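Local atomic coordinates of 33 kDa chaperonin (Thermotoga maritima, PDB entry 1VQ0), a protein that probably acts as a redox-regulated molecular chaperone that keeps thermally unfolding and oxidatively damaged proteins from aggregating irreversibly. Residues V29-R32 / E33-E37; H42-Y46 / L47-V51; P64-A67 / E68-W72; E272-K276 / W277-R281. One frame throughout, in Å; residues are numbered along the deposited sequence.

How the contacts relate
Going along the chain from the N terminus, strand 24-30 runs into helix 32-42 at contact 1, and that helix hands over to helix 46-62 at contact 2. Contact 3 closes the turn that returns the chain from helix 46-62 to strand 71-78 of the large mixed sheet. Contact 4 comes far later, in the zinc-bound hairpin. All four are local and in series; none nests in or crosses another. Contacts 1 and 2 touch where Val35 packs against Thr49. Contacts 2 and 3 lie on opposite sides of the chain's centre, about 27 Å between centres. His42 of contact 2 meets the backbone of contact 4 at Trp277, linking the zinc hairpin to the end of helix 32-42.

Contact 1: V29-R32 / E33-E37; sequences VRMR and EVVEE
Met31 and Val34 meet where strand 24-30 gives way to helix 32-42, with Met31 at the N-cap position. The first turn is held through backbone carbonyls. Met31 O takes the amide of Val35 at 3.2 Å in a nearly straight bond (168° at the hydrogen), and the amide of Val34 leans on the same oxygen in a weak, strongly bent one. Next along, Arg32 O accepts from Glu36 N at 2.6 Å, and Glu33 O takes the amide of Glu37, so the helical pattern is running from its first residues.

The Met31 side chain curls back beside the first turn. Its CG sits between the backbone N and the carbonyl carbon (chi1 57°), and a bend at the last torsion, chi3 -86°, swings CE back to Val34 CG1 at 3.7 Å. The same methyl lies 4.1 Å from Val35 CG2, so one end group touches two branched residues of the first turn.

Glu36 and Glu37 find their polar partners beyond the segments. Glu36 bends at chi2 and gives OE1 to the amide of Val177, while its OE2 forms a salt bridge with Arg39; Glu37 OE2 pairs with Arg41. Arg32 NH1 makes a weak hydrogen bond to Lys178 O.

The junction joins strand 24-30 to helix 32-42 and is packed on by its neighbours: Met31 lies against Ile57 and Ala60 of helix 46-62 and is backbone-bonded to Ala180, Val35 rests on Val177 and Ala180 of strand 176-187, and Val34 touches Ile239 of strand 235-241.

Contact 2: H42-Y46 / L47-V51; sequences HALSY and LATVV
Ser45 OG accepts the amide of Ala48 at 3.1 Å, with 162° at the hydrogen: a serine N-cap opening helix 46-62. Two residues earlier, Ala43, with positive phi, is the C-prime residue of a Schellman motif ending helix 32-42, so one helix stops and the next starts within a few residues.

In the first shell, the cap works because OG of Ser45 stands between its own backbone N and carbonyl carbon (chi1 69°), which turns it toward the helix start. The Ala48 methyl lies 3.3 Å from Ser45 OG. The next carbonyl along, Tyr46 O, receives Val50 N at 3.2 Å. Leu44 packs beside the cap, its CB 4.2 Å from Ala48 CB and its CD1 3.8 Å from Thr49 CA.

Farther out, Ser45 OG is also hydrogen-bonded to Val104 O, and the backbone of Ser45 is bonded to Pro102, which together tie the cap to residues Pro102 and Val104. Putting an alanine at Ser45 would probably leave the Ala48 amide without its cap and take from Val104 O the hydroxyl it bonds to. Tyr46, Thr49 and Val50 lean on Val172 of strand 164-173, and Leu47 on Ala119 of helix 116-120.

Two donors of a single residue grip the Ser45 carbonyl from opposite faces of its plane: Thr49 N at 2.9 Å from Ser45 O, and Thr49 OG1 at 2.7 Å from that oxygen, standing 40° out of the plane.

Contact 3: P64-A67 / E68-W72; sequences PWLA and EKERW. With EDO (1,2-ethanediol), chain F.
A type II beta turn, Ala67 to Glu70, reverses the chain on its way from helix 46-62 into strand 71-78. Glu70 N closes it on Ala67 O at 3.3 Å, approaching well above the carbonyl plane. The same pair is joined a second time, with the roles exchanged: Ala67 N donates to Glu70 OE1 at 2.9 Å, met nearly along the carboxylate C-O axis. The Glu70 side chain reaches back this way because it is fully extended, CG opposite the backbone N at chi1 179° and chi2 at 171°.

Just before the turn, Leu66 packs against Glu70 and Trp72. Its CB lies 3.6 Å from Glu70 OE1, and its CD2 comes obliquely to the Trp72 ring, 3.5 Å from CD1, the two side chains crossing at about a right angle. Trp72 NE1 in turn donates to O1 of a bound 1,2-ethanediol at 3.0 Å, at the ring edge; the diol, probably from the crystallisation liquor, is also held by Arg25 and Glu160.

Outside the turn, Glu70 OE1 forms a salt bridge with Arg129, while Trp72 packs on Val127 of the neighbouring strand 123-130. Replacing Glu70 with a leucine would probably leave the Ala67 amide without its acceptor and the Arg129 charge without this mate.

A buried carboxylate oxygen thus serves a backbone amide and a guanidinium together, and the nearby positive charge is likely to favour its ionised form.

Contact 4: E272-K276 / W277-R281; sequences EVVCK and WCNTR. With ZN (zinc ion), chain C.
Cys275 and Cys278 turn their sulfurs onto one zinc ion, SG to zinc 2.3 Å for Cys275 and 2.4 Å for Cys278, at the tip of the hairpin joining strands 271-274 and 281-284. Cys275 SG stands opposite its backbone N (chi1 172°), whereas Cys278 SG sits between N and carbonyl carbon (chi1 73°); these different torsions bring both sulfurs, 3.9 Å from Cys275 SG to Cys278 SG, onto the same metal. Cys275 O accepts Asn279 N at 2.7 Å, and Cys275 N donates to Thr280 O.

Trp277 meets Cys275 SG with its ring edge, while Lys276 runs alongside and lays CG over a face of the five-membered ring, a CH-pi contact.

At the open end, Glu272 and Arg281 cross with carboxylate and guanidinium planes 57° apart, and Glu272 OE1 takes Arg281 NH1 at 2.6 Å in a salt bridge. Val274 CG2 lies over a face of that guanidinium, 3.4 Å from NH1.

Cys243 and Cys245 complete the four-thiolate site. Weak amide bonds, Cys278 N to Cys275 SG and Thr280 N to Cys278 SG, would probably ease the negative charge on the sulfurs. With all four cysteines on zinc and no disulfide present, this model is consistent with the reduced form of the redox switch.

Contact 1: V29-R32 / E33-E37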
# COMPACT_ATOMS: atom_id res chain seq x y z
N VAL A 29 26.34 6.49 -4.28
CA VAL A 29 26.47 7.06 -2.91
C VAL A 29 27.59 6.33 -2.18
O VAL A 29 27.76 5.13 -2.33
CB VAL A 29 25.12 7.06 -2.12
CG1 VAL A 29 24.71 5.65 -1.64
CG2 VAL A 29 25.17 8.04 -0.95
N ARG A 30 28.39 7.11 -1.49
CA ARG A 30 29.34 6.59 -0.52
C ARG A 30 28.97 7.19 0.83
O ARG A 30 29.03 8.42 1.02
CB ARG A 30 30.76 7.02 -0.86
CG ARG A 30 31.34 6.34 -2.10
CD ARG A 30 32.17 5.13 -1.80
NE ARG A 30 33.60 5.43 -1.86
CZ ARG A 30 34.57 4.82 -1.19
NH1 ARG A 30 34.30 3.83 -0.33
NH2 ARG A 30 35.83 5.24 -1.35
N MET A 31 28.62 6.34 1.76
CA MET A 31 28.09 6.83 3.00
C MET A 31 28.41 5.99 4.25
O MET A 31 27.56 5.85 5.13
CB MET A 31 26.57 7.05 2.83
CG MET A 31 25.75 5.80 2.38
SD MET A 31 24.02 6.20 2.13
CE MET A 31 23.49 6.00 3.75
N ARG A 32 29.64 5.51 4.33
CA ARG A 32 30.09 4.81 5.52
C ARG A 32 29.88 5.59 6.82
O ARG A 32 29.47 4.98 7.84
CB ARG A 32 31.51 4.27 5.40
CG ARG A 32 32.59 5.21 5.53
CD ARG A 32 33.90 4.50 5.77
NE ARG A 32 34.99 5.45 5.94
CZ ARG A 32 36.28 5.11 5.93
NH1 ARG A 32 36.68 3.85 5.77
NH2 ARG A 32 37.18 6.05 6.08
N GLU A 33 30.10 6.89 6.78
CA GLU A 33 29.92 7.72 7.97
C GLU A 33 28.48 7.70 8.50
O GLU A 33 28.25 7.64 9.69
CB GLU A 33 30.31 9.18 7.66
CG GLU A 33 31.80 9.42 7.77
CD GLU A 33 32.18 10.90 7.78
OE1 GLU A 33 31.45 11.73 8.40
OE2 GLU A 33 33.23 11.24 7.17
N VAL A 34 27.53 7.71 7.57
CA VAL A 34 26.14 7.69 7.89
C VAL A 34 25.75 6.34 8.54
O VAL A 34 25.09 6.31 9.58
CB VAL A 34 25.31 7.91 6.62
CG1 VAL A 34 23.86 7.85 6.95
CG2 VAL A 34 25.60 9.24 6.04
N VAL A 35 26.18 5.25 7.92
CA VAL A 35 25.90 3.92 8.41
C VAL A 35 26.67 3.67 9.73
O VAL A 35 26.16 3.01 10.65
CB VAL A 35 26.13 2.85 7.30
CG1 VAL A 35 25.88 1.49 7.80
CG2 VAL A 35 25.20 3.10 6.15
N GLU A 36 27.89 4.22 9.82
CA GLU A 36 28.61 4.13 11.11
C GLU A 36 27.84 4.79 12.26
O GLU A 36 27.78 4.26 13.35
CB GLU A 36 30.03 4.69 11.03
CG GLU A 36 30.82 4.59 12.35
CD GLU A 36 31.13 3.16 12.83
OE1 GLU A 36 30.87 2.21 12.07
OE2 GLU A 36 31.65 2.97 13.96
N GLU A 37 27.25 5.95 12.01
CA GLU A 37 26.49 6.67 13.05
C GLU A 37 25.22 5.91 13.48
O GLU A 37 24.89 5.88 14.65
CB GLU A 37 26.20 8.12 12.59
CG GLU A 37 25.07 8.81 13.35
CD GLU A 37 24.99 10.31 13.14
OE1 GLU A 37 25.79 10.86 12.38
OE2 GLU A 37 24.11 10.94 13.73

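Contact 2: H42-Y46 / L47-V51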
# COMPACT_ATOMS: atom_id res chain seq x y z
N HIS A 42 22.33 3.25 17.67
CA HIS A 42 21.52 2.06 17.97
C HIS A 42 22.28 0.89 18.54
O HIS A 42 21.66 -0.11 18.83
CB HIS A 42 20.85 1.58 16.69
CG HIS A 42 19.81 2.51 16.16
ND1 HIS A 42 18.67 2.84 16.88
CD2 HIS A 42 19.69 3.13 14.96
CE1 HIS A 42 17.90 3.62 16.14
NE2 HIS A 42 18.50 3.81 14.97
N ALA A 43 23.60 1.00 18.67
CA ALA A 43 24.43 -0.09 19.16
C ALA A 43 24.12 -1.38 18.40
O ALA A 43 23.87 -2.45 19.01
CB ALA A 43 24.27 -0.27 20.70
N LEU A 44 24.13 -1.27 17.07
CA LEU A 44 23.81 -2.38 16.17
C LEU A 44 24.85 -3.48 16.23
O LEU A 44 26.03 -3.23 16.30
CB LEU A 44 23.68 -1.89 14.71
CG LEU A 44 22.63 -0.81 14.40
CD1 LEU A 44 22.66 -0.50 12.97
CD2 LEU A 44 21.20 -1.22 14.81
N SER A 45 24.39 -4.71 16.15
CA SER A 45 25.25 -5.86 15.92
C SER A 45 25.82 -5.75 14.51
O SER A 45 25.36 -4.93 13.69
CB SER A 45 24.39 -7.12 16.03
OG SER A 45 23.45 -7.21 14.93
N TYR A 46 26.78 -6.59 14.19
CA TYR A 46 27.32 -6.63 12.83
C TYR A 46 26.21 -6.92 11.79
O TYR A 46 26.06 -6.23 10.81
CB TYR A 46 28.45 -7.66 12.70
CG TYR A 46 29.68 -7.33 13.52
CD1 TYR A 46 30.34 -6.13 13.35
CD2 TYR A 46 30.16 -8.22 14.50
CE1 TYR A 46 31.45 -5.81 14.08
CE2 TYR A 46 31.29 -7.93 15.24
CZ TYR A 46 31.93 -6.71 15.03
OH TYR A 46 33.06 -6.34 15.75
N LEU A 47 25.41 -7.92 12.05
CA LEU A 47 24.40 -8.26 11.10
C LEU A 47 23.35 -7.12 10.90
O LEU A 47 22.95 -6.84 9.81
CB LEU A 47 23.74 -9.58 11.53
CG LEU A 47 22.51 -10.01 10.76
CD1 LEU A 47 22.86 -10.21 9.26
CD2 LEU A 47 21.91 -11.25 11.40
N ALA A 48 22.91 -6.51 12.01
CA ALA A 48 21.92 -5.45 11.99
C ALA A 48 22.49 -4.20 11.34
O ALA A 48 21.77 -3.47 10.69
CB ALA A 48 21.46 -5.14 13.38
N THR A 49 23.79 -4.02 11.48
CA THR A 49 24.51 -2.95 10.74
C THR A 49 24.35 -3.15 9.22
O THR A 49 24.05 -2.22 8.48
CB THR A 49 26.01 -2.95 11.12
OG1 THR A 49 26.17 -2.68 12.53
CG2 THR A 49 26.75 -1.80 10.42
N VAL A 50 24.51 -4.38 8.75
CA VAL A 50 24.49 -4.62 7.31
C VAL A 50 23.04 -4.49 6.79
O VAL A 50 22.80 -3.92 5.74
CB VAL A 50 25.15 -6.00 6.99
CG1 VAL A 50 24.92 -6.41 5.51
CG2 VAL A 50 26.63 -5.96 7.28
N VAL A 51 22.09 -5.03 7.55
CA VAL A 51 20.68 -5.02 7.13
C VAL A 51 20.14 -3.58 7.07
O VAL A 51 19.61 -3.14 6.05
CB VAL A 51 19.79 -5.86 8.09
CG1 VAL A 51 18.32 -5.82 7.64
CG2 VAL A 51 20.24 -7.30 8.12

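Contact 3: P64-A67 / E68-W72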
# COMPACT_ATOMS: atom_id res chain seq x y z
N PRO A 64 17.60 12.19 -4.65
CA PRO A 64 17.64 13.25 -5.71
C PRO A 64 16.33 13.39 -6.44
O PRO A 64 16.13 14.35 -7.13
CB PRO A 64 18.67 12.73 -6.70
CG PRO A 64 19.45 11.74 -5.91
CD PRO A 64 18.56 11.11 -4.93
N TRP A 65 15.45 12.40 -6.26
CA TRP A 65 14.25 12.26 -7.07
C TRP A 65 12.99 12.44 -6.28
O TRP A 65 11.91 12.36 -6.81
CB TRP A 65 14.26 10.91 -7.81
CG TRP A 65 15.53 10.70 -8.55
CD1 TRP A 65 16.19 11.63 -9.37
CD2 TRP A 65 16.35 9.54 -8.55
NE1 TRP A 65 17.36 11.09 -9.84
CE2 TRP A 65 17.48 9.81 -9.36
CE3 TRP A 65 16.26 8.29 -7.94
CZ2 TRP A 65 18.50 8.87 -9.56
CZ3 TRP A 65 17.27 7.33 -8.16
CH2 TRP A 65 18.36 7.63 -8.97
N LEU A 66 13.13 12.77 -5.00
CA LEU A 66 11.93 13.07 -4.17
C LEU A 66 11.27 14.42 -4.51
O LEU A 66 11.92 15.31 -5.05
CB LEU A 66 12.29 12.97 -2.69
CG LEU A 66 13.00 11.70 -2.32
CD1 LEU A 66 13.36 11.67 -0.80
CD2 LEU A 66 12.14 10.49 -2.71
N ALA A 67 9.96 14.55 -4.24
CA ALA A 67 9.31 15.84 -4.35
C ALA A 67 9.82 16.79 -3.26
O ALA A 67 10.57 16.41 -2.40
CB ALA A 67 7.81 15.66 -4.27
N GLU A 68 9.43 18.06 -3.31
CA GLU A 68 9.89 19.06 -2.32
C GLU A 68 9.27 18.75 -0.96
O GLU A 68 8.08 18.57 -0.86
CB GLU A 68 9.44 20.46 -2.77
CG GLU A 68 9.96 21.62 -1.88
CD GLU A 68 9.23 22.97 -2.09
OE1 GLU A 68 8.18 23.04 -2.81
OE2 GLU A 68 9.73 23.98 -1.53
N LYS A 69 10.06 18.67 0.09
CA LYS A 69 9.54 18.33 1.43
C LYS A 69 9.00 16.91 1.54
O LYS A 69 8.26 16.59 2.48
CB LYS A 69 8.49 19.34 1.91
CG LYS A 69 9.07 20.78 2.13
CD LYS A 69 7.98 21.81 2.30
CE LYS A 69 8.62 23.22 2.40
NZ LYS A 69 7.63 24.31 2.62
N GLU A 70 9.38 16.01 0.64
CA GLU A 70 8.97 14.62 0.82
C GLU A 70 9.76 13.89 1.89
O GLU A 70 10.98 14.05 1.99
CB GLU A 70 9.07 13.88 -0.51
CG GLU A 70 8.68 12.39 -0.39
CD GLU A 70 8.58 11.72 -1.75
OE1 GLU A 70 8.70 12.41 -2.74
OE2 GLU A 70 8.44 10.49 -1.81
N ARG A 71 9.08 13.08 2.70
CA ARG A 71 9.73 11.95 3.37
C ARG A 71 9.34 10.64 2.68
O ARG A 71 8.16 10.35 2.53
CB ARG A 71 9.33 11.85 4.84
CG ARG A 71 9.70 13.01 5.66
CD ARG A 71 9.09 12.99 7.02
NE ARG A 71 9.62 14.12 7.79
CZ ARG A 71 9.41 14.29 9.08
NH1 ARG A 71 8.65 13.42 9.74
NH2 ARG A 71 9.95 15.34 9.70
N TRP A 72 10.35 9.85 2.34
CA TRP A 72 10.25 8.58 1.64
C TRP A 72 10.71 7.52 2.60
O TRP A 72 11.82 7.60 3.06
CB TRP A 72 11.14 8.65 0.46
CG TRP A 72 11.06 7.59 -0.52
CD1 TRP A 72 10.36 7.62 -1.69
CD2 TRP A 72 11.69 6.30 -0.45
NE1 TRP A 72 10.53 6.43 -2.37
CE2 TRP A 72 11.34 5.60 -1.62
CE3 TRP A 72 12.57 5.68 0.46
CZ2 TRP A 72 11.84 4.33 -1.90
CZ3 TRP A 72 13.02 4.43 0.20
CH2 TRP A 72 12.69 3.77 -1.00
C1 EDO F . 10.55 7.70 -5.29
O1 EDO F . 9.72 6.56 -5.23
C2 EDO F . 10.49 8.54 -6.57
O2 EDO F . 10.73 7.81 -7.79

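Contact 4: E272-K276 / W277-R281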
# COMPACT_ATOMS: atom_id res chain seq x y z
N GLU A 272 10.84 7.70 30.97
CA GLU A 272 11.74 7.75 29.82
C GLU A 272 11.01 7.55 28.50
O GLU A 272 10.15 6.72 28.39
CB GLU A 272 12.86 6.72 29.95
CG GLU A 272 13.51 6.70 31.32
CD GLU A 272 14.85 5.97 31.32
OE1 GLU A 272 15.13 5.26 30.33
OE2 GLU A 272 15.62 6.11 32.30
N VAL A 273 11.37 8.39 27.54
CA VAL A 273 11.00 8.27 26.15
C VAL A 273 12.30 8.12 25.35
O VAL A 273 13.21 8.90 25.47
CB VAL A 273 10.21 9.50 25.64
CG1 VAL A 273 9.68 9.28 24.21
CG2 VAL A 273 9.05 9.81 26.56
N VAL A 274 12.36 7.08 24.54
CA VAL A 274 13.49 6.79 23.67
C VAL A 274 12.96 6.92 22.23
O VAL A 274 12.02 6.25 21.86
CB VAL A 274 14.03 5.38 23.90
CG1 VAL A 274 15.16 5.07 22.93
CG2 VAL A 274 14.48 5.18 25.33
N CYS A 275 13.55 7.80 21.45
CA CYS A 275 13.22 7.97 20.05
C CYS A 275 13.69 6.73 19.28
O CYS A 275 14.85 6.31 19.36
CB CYS A 275 13.92 9.20 19.49
SG CYS A 275 13.72 9.31 17.71
N LYS A 276 12.75 6.12 18.57
CA LYS A 276 13.03 4.86 17.88
C LYS A 276 13.97 5.11 16.68
O LYS A 276 14.66 4.20 16.25
CB LYS A 276 11.73 4.17 17.44
CG LYS A 276 10.99 4.91 16.27
CD LYS A 276 9.60 4.32 15.97
CE LYS A 276 8.95 5.15 14.83
NZ LYS A 276 7.93 4.40 14.01
N TRP A 277 13.95 6.33 16.15
CA TRP A 277 14.77 6.63 14.96
C TRP A 277 16.26 6.87 15.22
O TRP A 277 17.14 6.51 14.40
CB TRP A 277 14.22 7.81 14.21
CG TRP A 277 12.85 7.68 13.59
CD1 TRP A 277 11.72 8.20 14.10
CD2 TRP A 277 12.47 7.05 12.34
NE1 TRP A 277 10.65 7.91 13.30
CE2 TRP A 277 11.09 7.26 12.18
CE3 TRP A 277 13.14 6.34 11.35
CZ2 TRP A 277 10.36 6.78 11.07
CZ3 TRP A 277 12.44 5.90 10.23
CH2 TRP A 277 11.05 6.08 10.11
N CYS A 278 16.58 7.48 16.35
CA CYS A 278 17.97 7.81 16.64
C CYS A 278 18.41 7.34 18.04
O CYS A 278 19.57 7.55 18.42
CB CYS A 278 18.20 9.32 16.46
SG CYS A 278 17.47 10.26 17.79
N ASN A 279 17.51 6.68 18.77
CA ASN A 279 17.84 6.13 20.08
C ASN A 279 18.27 7.21 21.10
O ASN A 279 18.96 6.93 22.06
CB ASN A 279 18.95 5.08 19.95
CG ASN A 279 18.99 4.12 21.15
OD1 ASN A 279 18.02 3.98 21.86
ND2 ASN A 279 20.11 3.45 21.32
N THR A 280 17.87 8.45 20.89
CA THR A 280 17.96 9.47 21.92
C THR A 280 16.89 9.21 23.00
O THR A 280 15.70 9.02 22.70
CB THR A 280 17.78 10.85 21.35
OG1 THR A 280 18.80 11.07 20.38
CG2 THR A 280 18.02 11.93 22.45
N ARG A 281 17.38 9.22 24.24
CA ARG A 281 16.61 9.05 25.47
C ARG A 281 16.33 10.40 26.14
O ARG A 281 17.19 11.24 26.24
CB ARG A 281 17.39 8.18 26.45
CG ARG A 281 16.62 7.81 27.74
CD ARG A 281 17.45 6.91 28.74
NE ARG A 281 18.06 5.80 28.02
CZ ARG A 281 17.43 4.64 27.72
NH1 ARG A 281 16.19 4.40 28.13
NH2 ARG A 281 18.06 3.71 27.00
ZN ZN C . 15.23 10.96 17.23